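Local coordinates for calcium dodecin (Mycobacterium tuberculosis, PDB 3ONR), which binds calcium ions at the interfaces between its subunits, twelve of which assemble into a hollow sphere, and may also sequester small ligands, at residues 37-42 with 60-65; 19-24 with 56-61. The protein carries 2 engineered substitutions. All blocks are in the same frame, centred on the assembly; numbering follows the deposited sequence.

Interaction 1 (37-42 with 60-65); sequences RVARVI and LEVSFK
On one face of the sheet, CG2 of Val41 meets CD2 of Leu60 at 3.7 Å, the two side chains crossing at a slant. The torsion of Val41 (chi1 177°) sets CG2 beside its own backbone N and turns it to this leucine. CB of Ala39 lies 3.7 Å from CG1 of Val62. The helix 18-32 covers Ala39 and Leu60.

Arg40 and Glu61 point to the other face. They form a hydrogen-bonded antiparallel pair. Arg40 N to Glu61 O is 3.0 Å, and Glu61 N to Arg40 O is 2.9 Å. Their charged ends do not touch: NH1 of Arg40 stays 5.1 Å from OE1 of Glu61. Ile42 lays CD1 against the stem of Glu61, 3.8 Å from its CB.

Further along, the strands splay and a water joins them. This water donates to Val38 O and accepts from Ser63 N, its oxygen 2.9 Å from that nitrogen.

Arg40 forms a salt bridge with Glu43 of another subunit, and Glu61 with Lys59 of that same subunit. Within the chain, then, the strands are joined by backbone hydrogen bonds and apolar contacts, while the charged ends of Arg40 and Glu61 pair across a subunit interface.

Interaction 2 (19-24 with 56-61); sequences EQAAAE and YRIKLE. With CA (calcium ion), chain M.
This is a buried helix-on-sheet contact. The helix 18-32 packs with Ala21 and Ala22 on the strand 54-65, the middle strand of the three-stranded antiparallel sheet. The two short segments run at 48° to each other, with their axes 7.3 Å apart at the closest point. No hydrogen bond crosses between them.

Ile58 is the central side chain on the strand. Its CG2 branch sits between the backbone N and the carbonyl carbon, with CG1 anti to N (chi1 -176°). CG2 reaches the helix backbone and lies 3.5 Å from Ala22 N. It also touches CB of Ala21 at 3.7 Å and CB of Ala22 at 3.9 Å. The small alanine side chains are consistent with the close approach of the helix. CB of Ala21 also rests 3.6 Å from the carbonyl oxygen of Tyr56. Leu60 adds its CD1 branch, which lies 3.6 Å from Ala22 O.

Glu19 begins the helical segment, and its CB points away from the strand. A bend at chi2 (86°) brings the carboxylate to the calcium ion. Both oxygens bind the metal, OE1 at 2.4 Å and OE2 at 2.6 Å. Two waters are further ligands, and Glu19 of two other subunits bind the same ion. OE2 also accepts a hydrogen bond from the backbone N of Trp18 of a neighbouring subunit. The Tyr56 ring meets Trp18 of its own chain edge to face.

One helix between the first and second strands, packed on a three-stranded antiparallel sheet of order 1-3-2, is the layout of the dodecin family. Glu19, early in the helix, gives this chain's share of a calcium site formed where three subunits meet.

Interactions 1 and 2 share Leu60 and Glu61 on the strand 54-65, and their centres lie about 11 Å apart. Interaction 1 joins this strand to its hairpin partner 38-48; interaction 2 joins it to the helix. They also touch directly: Ile42 N probably donates a hydrogen bond to Lys59 O at 2.8 Å, and CG1 of Val41 packs on CD1 of Ile58 at 3.8 Å. Leu60 serves both contacts, with CD2 on Val41 and CD1 on Ala22. The calcium ion belongs to interaction 2, while the Val41 side chain of interaction 1 is about 10 Å from it. Both contacts reach the same second subunit, where Trp18 packs on Val41 and Ile58.

Interaction 1 (37-42 with 60-65)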
loop_
_atom_site.group_PDB
_atom_site.type_symbol
_atom_site.label_atom_id
_atom_site.label_comp_id
_atom_site.label_asym_id
_atom_site.label_seq_id
_atom_site.Cartn_x
_atom_site.Cartn_y
_atom_site.Cartn_z
ATOM N N ARG A 37 -11.626 -11.094 -20.539
ATOM C CA ARG A 37 -12.823 -10.216 -20.537
ATOM C C ARG A 37 -12.571 -8.916 -19.776
ATOM O O ARG A 37 -13.379 -7.981 -19.828
ATOM C CB ARG A 37 -14.049 -10.884 -19.912
ATOM C CG ARG A 37 -14.618 -12.015 -20.771
ATOM C CD ARG A 37 -14.983 -11.459 -22.152
ATOM N NE ARG A 37 -15.722 -12.467 -22.919
ATOM C CZ ARG A 37 -15.151 -13.393 -23.685
ATOM N NH1 ARG A 37 -15.909 -14.280 -24.338
ATOM N NH2 ARG A 37 -13.829 -13.435 -23.813
ATOM N N VAL A 38 -11.474 -8.889 -19.046
ATOM C CA VAL A 38 -11.156 -7.734 -18.225
ATOM C C VAL A 38 -9.691 -7.533 -18.180
ATOM O O VAL A 38 -8.978 -8.540 -18.186
ATOM C CB VAL A 38 -11.778 -7.785 -16.797
ATOM C CG1 VAL A 38 -11.155 -8.838 -15.927
ATOM C CG2 VAL A 38 -11.577 -6.452 -16.105
ATOM N N ALA A 39 -9.187 -6.282 -18.111
ATOM C CA ALA A 39 -7.750 -6.056 -17.911
ATOM C C ALA A 39 -7.582 -4.939 -16.915
ATOM O O ALA A 39 -8.160 -3.854 -17.156
ATOM C CB ALA A 39 -7.055 -5.630 -19.178
ATOM N N ARG A 40 -6.865 -5.155 -15.823
ATOM C CA ARG A 40 -6.768 -4.073 -14.755
ATOM C C ARG A 40 -5.517 -3.256 -14.933
ATOM O O ARG A 40 -4.427 -3.800 -15.193
ATOM C CB ARG A 40 -6.753 -4.721 -13.346
ATOM C CG ARG A 40 -6.815 -3.752 -12.191
ATOM C CD ARG A 40 -6.907 -4.561 -10.873
ATOM N NE ARG A 40 -7.812 -5.685 -11.135
ATOM C CZ ARG A 40 -8.268 -6.560 -10.243
ATOM N NH1 ARG A 40 -9.103 -7.518 -10.653
ATOM N NH2 ARG A 40 -7.926 -6.489 -8.952
ATOM N N VAL A 41 -5.615 -1.932 -14.799
ATOM C CA VAL A 41 -4.402 -1.122 -14.923
ATOM C C VAL A 41 -3.596 -1.132 -13.590
ATOM O O VAL A 41 -4.142 -0.804 -12.546
ATOM C CB VAL A 41 -4.795 0.340 -15.278
ATOM C CG1 VAL A 41 -3.545 1.230 -15.332
ATOM C CG2 VAL A 41 -5.417 0.265 -16.691
ATOM N N ILE A 42 -2.316 -1.539 -13.662
ATOM C CA ILE A 42 -1.453 -1.638 -12.468
ATOM C C ILE A 42 -0.538 -0.409 -12.386
ATOM O O ILE A 42 -0.341 0.157 -11.294
ATOM C CB ILE A 42 -0.534 -2.919 -12.554
ATOM C CG1 ILE A 42 -1.436 -4.162 -12.841
ATOM C CG2 ILE A 42 0.224 -3.216 -11.209
ATOM C CD1 ILE A 42 -2.591 -4.333 -11.799
ATOM N N LEU A 60 -0.685 -3.913 -17.449
ATOM C CA LEU A 60 -2.021 -4.464 -17.293
ATOM C C LEU A 60 -1.953 -5.878 -16.670
ATOM O O LEU A 60 -1.053 -6.620 -16.959
ATOM C CB LEU A 60 -2.690 -4.656 -18.626
ATOM C CG LEU A 60 -2.845 -3.374 -19.521
ATOM C CD1 LEU A 60 -3.443 -3.737 -20.827
ATOM C CD2 LEU A 60 -3.760 -2.360 -18.786
ATOM N N GLU A 61 -2.943 -6.206 -15.873
ATOM C CA GLU A 61 -3.010 -7.607 -15.328
ATOM C C GLU A 61 -4.220 -8.275 -16.017
ATOM O O GLU A 61 -5.325 -7.710 -16.012
ATOM C CB GLU A 61 -3.221 -7.528 -13.812
ATOM C CG GLU A 61 -3.287 -8.878 -13.115
ATOM C CD GLU A 61 -3.677 -8.812 -11.626
ATOM O OE1 GLU A 61 -4.483 -9.641 -11.188
ATOM O OE2 GLU A 61 -3.172 -7.981 -10.856
ATOM N N VAL A 62 -4.027 -9.464 -16.586
ATOM C CA VAL A 62 -5.121 -10.229 -17.193
ATOM C C VAL A 62 -5.001 -11.681 -16.688
ATOM O O VAL A 62 -3.918 -12.109 -16.281
ATOM C CB VAL A 62 -5.032 -10.237 -18.793
ATOM C CG1 VAL A 62 -5.224 -8.787 -19.291
ATOM C CG2 VAL A 62 -3.658 -10.773 -19.240
ATOM N N SER A 63 -6.104 -12.420 -16.761
ATOM C CA SER A 63 -6.040 -13.853 -16.426
ATOM C C SER A 63 -6.734 -14.686 -17.478
ATOM O O SER A 63 -7.561 -14.168 -18.242
ATOM C CB SER A 63 -6.646 -14.087 -15.065
ATOM O OG SER A 63 -7.977 -13.571 -15.020
ATOM N N PHE A 64 -6.441 -15.980 -17.518
ATOM C CA PHE A 64 -7.045 -16.885 -18.521
ATOM C C PHE A 64 -6.960 -18.285 -18.009
ATOM O O PHE A 64 -6.121 -18.617 -17.150
ATOM C CB PHE A 64 -6.262 -16.808 -19.894
ATOM C CG PHE A 64 -4.739 -16.832 -19.742
ATOM C CD1 PHE A 64 -4.040 -18.025 -19.728
ATOM C CD2 PHE A 64 -4.056 -15.681 -19.491
ATOM C CE1 PHE A 64 -2.663 -18.050 -19.517
ATOM C CE2 PHE A 64 -2.668 -15.691 -19.307
ATOM C CZ PHE A 64 -1.977 -16.860 -19.303
ATOM N N LYS A 65 -7.887 -19.081 -18.465
ATOM C CA LYS A 65 -7.903 -20.538 -18.092
ATOM C C LYS A 65 -6.581 -21.240 -18.452
ATOM O O LYS A 65 -6.020 -20.991 -19.527
ATOM C CB LYS A 65 -9.081 -21.203 -18.799
ATOM C CG LYS A 65 -9.533 -22.517 -18.207
ATOM C CD LYS A 65 -11.043 -22.689 -18.459
ATOM C CE LYS A 65 -11.499 -24.012 -17.969
ATOM N NZ LYS A 65 -12.956 -24.116 -18.274
HETATM O O HOH W 1 -8.534 -10.922 -17.442
#

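Interaction 2 (19-24 with 56-61)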
loop_
_atom_site.group_PDB
_atom_site.type_symbol
_atom_site.label_atom_id
_atom_site.label_comp_id
_atom_site.label_asym_id
_atom_site.label_seq_id
_atom_site.Cartn_x
_atom_site.Cartn_y
_atom_site.Cartn_z
ATOM N N GLU A 19 -4.396 4.694 -23.575
ATOM C CA GLU A 19 -5.513 3.810 -24.141
ATOM C C GLU A 19 -5.030 2.948 -25.295
ATOM O O GLU A 19 -5.375 1.751 -25.390
ATOM C CB GLU A 19 -6.652 4.699 -24.669
ATOM C CG GLU A 19 -7.562 5.253 -23.515
ATOM C CD GLU A 19 -7.010 6.547 -22.898
ATOM O OE1 GLU A 19 -5.917 6.986 -23.320
ATOM O OE2 GLU A 19 -7.730 7.169 -22.058
ATOM N N GLN A 20 -4.253 3.557 -26.205
ATOM C CA GLN A 20 -3.725 2.829 -27.366
ATOM C C GLN A 20 -2.676 1.761 -26.941
ATOM O O GLN A 20 -2.666 0.637 -27.440
ATOM C CB GLN A 20 -3.072 3.783 -28.363
ATOM C CG GLN A 20 -2.663 2.968 -29.661
ATOM C CD GLN A 20 -1.826 3.798 -30.555
ATOM O OE1 GLN A 20 -0.587 3.753 -30.503
ATOM N NE2 GLN A 20 -2.486 4.572 -31.404
ATOM N N ALA A 21 -1.791 2.146 -26.040
ATOM C CA ALA A 21 -0.815 1.211 -25.458
ATOM C C ALA A 21 -1.585 0.034 -24.830
ATOM O O ALA A 21 -1.277 -1.156 -25.106
ATOM C CB ALA A 21 0.044 1.936 -24.421
ATOM N N ALA A 22 -2.641 0.363 -24.085
ATOM C CA ALA A 22 -3.454 -0.701 -23.438
ATOM C C ALA A 22 -4.165 -1.590 -24.460
ATOM O O ALA A 22 -4.187 -2.819 -24.276
ATOM C CB ALA A 22 -4.498 -0.083 -22.471
ATOM N N ALA A 23 -4.786 -0.997 -25.483
ATOM C CA ALA A 23 -5.504 -1.789 -26.498
ATOM C C ALA A 23 -4.535 -2.692 -27.236
ATOM O O ALA A 23 -4.903 -3.834 -27.575
ATOM C CB ALA A 23 -6.258 -0.912 -27.482
ATOM N N GLU A 24 -3.306 -2.226 -27.447
ATOM C CA GLU A 24 -2.276 -3.042 -28.159
ATOM C C GLU A 24 -1.953 -4.278 -27.316
ATOM O O GLU A 24 -1.882 -5.366 -27.884
ATOM C CB GLU A 24 -0.970 -2.258 -28.361
ATOM C CG GLU A 24 -1.081 -1.056 -29.318
ATOM C CD GLU A 24 -1.178 -1.388 -30.743
ATOM O OE1 GLU A 24 -1.216 -0.432 -31.543
ATOM O OE2 GLU A 24 -1.178 -2.600 -31.083
ATOM N N TYR A 56 4.198 6.303 -24.345
ATOM C CA TYR A 56 3.337 6.001 -23.164
ATOM C C TYR A 56 3.330 4.497 -22.908
ATOM O O TYR A 56 3.188 3.689 -23.853
ATOM C CB TYR A 56 1.907 6.465 -23.443
ATOM C CG TYR A 56 1.895 7.939 -23.698
ATOM C CD1 TYR A 56 2.010 8.449 -25.012
ATOM C CD2 TYR A 56 1.815 8.831 -22.615
ATOM C CE1 TYR A 56 2.045 9.850 -25.269
ATOM C CE2 TYR A 56 1.828 10.252 -22.878
ATOM C CZ TYR A 56 1.954 10.706 -24.195
ATOM O OH TYR A 56 2.046 12.084 -24.424
ATOM N N ARG A 57 3.530 4.096 -21.662
ATOM C CA ARG A 57 3.636 2.656 -21.394
ATOM C C ARG A 57 2.658 2.292 -20.258
ATOM O O ARG A 57 2.443 3.079 -19.323
ATOM C CB ARG A 57 5.052 2.273 -20.945
ATOM C CG ARG A 57 6.170 2.738 -21.949
ATOM C CD ARG A 57 7.529 2.071 -21.662
ATOM N NE ARG A 57 8.058 2.460 -20.355
ATOM C CZ ARG A 57 9.306 2.254 -19.940
ATOM N NH1 ARG A 57 10.198 1.675 -20.767
ATOM N NH2 ARG A 57 9.648 2.624 -18.688
ATOM N N ILE A 58 1.992 1.133 -20.359
ATOM C CA ILE A 58 0.961 0.811 -19.350
ATOM C C ILE A 58 1.013 -0.695 -19.025
ATOM O O ILE A 58 1.103 -1.483 -19.948
ATOM C CB ILE A 58 -0.440 1.267 -19.785
ATOM C CG1 ILE A 58 -1.488 1.009 -18.694
ATOM C CG2 ILE A 58 -0.888 0.512 -21.087
ATOM C CD1 ILE A 58 -2.785 1.842 -18.981
ATOM N N LYS A 59 1.069 -1.011 -17.722
ATOM C CA LYS A 59 1.183 -2.408 -17.241
ATOM C C LYS A 59 -0.252 -2.783 -16.886
ATOM O O LYS A 59 -0.934 -2.059 -16.076
ATOM C CB LYS A 59 2.101 -2.483 -15.987
ATOM C CG LYS A 59 2.201 -3.919 -15.465
ATOM C CD LYS A 59 3.465 -4.108 -14.658
ATOM C CE LYS A 59 3.418 -3.413 -13.355
ATOM N NZ LYS A 59 4.656 -3.829 -12.535
ATOM N N LEU A 60 -0.685 -3.913 -17.449
ATOM C CA LEU A 60 -2.021 -4.464 -17.293
ATOM C C LEU A 60 -1.953 -5.878 -16.670
ATOM O O LEU A 60 -1.053 -6.620 -16.959
ATOM C CB LEU A 60 -2.690 -4.656 -18.626
ATOM C CG LEU A 60 -2.845 -3.374 -19.521
ATOM C CD1 LEU A 60 -3.443 -3.737 -20.827
ATOM C CD2 LEU A 60 -3.760 -2.360 -18.786
ATOM N N GLU A 61 -2.943 -6.206 -15.873
ATOM C CA GLU A 61 -3.010 -7.607 -15.328
ATOM C C GLU A 61 -4.220 -8.275 -16.017
ATOM O O GLU A 61 -5.325 -7.710 -16.012
ATOM C CB GLU A 61 -3.221 -7.528 -13.812
ATOM C CG GLU A 61 -3.287 -8.878 -13.115
ATOM C CD GLU A 61 -3.677 -8.812 -11.626
ATOM O OE1 GLU A 61 -4.483 -9.641 -11.188
ATOM O OE2 GLU A 61 -3.172 -7.981 -10.856
HETATM CA CA CA M . -5.958 9.117 -22.168
HETATM O O HOH W 2 -6.635 9.904 -24.305
HETATM O O HOH W 3 -5.298 8.171 -20.139
#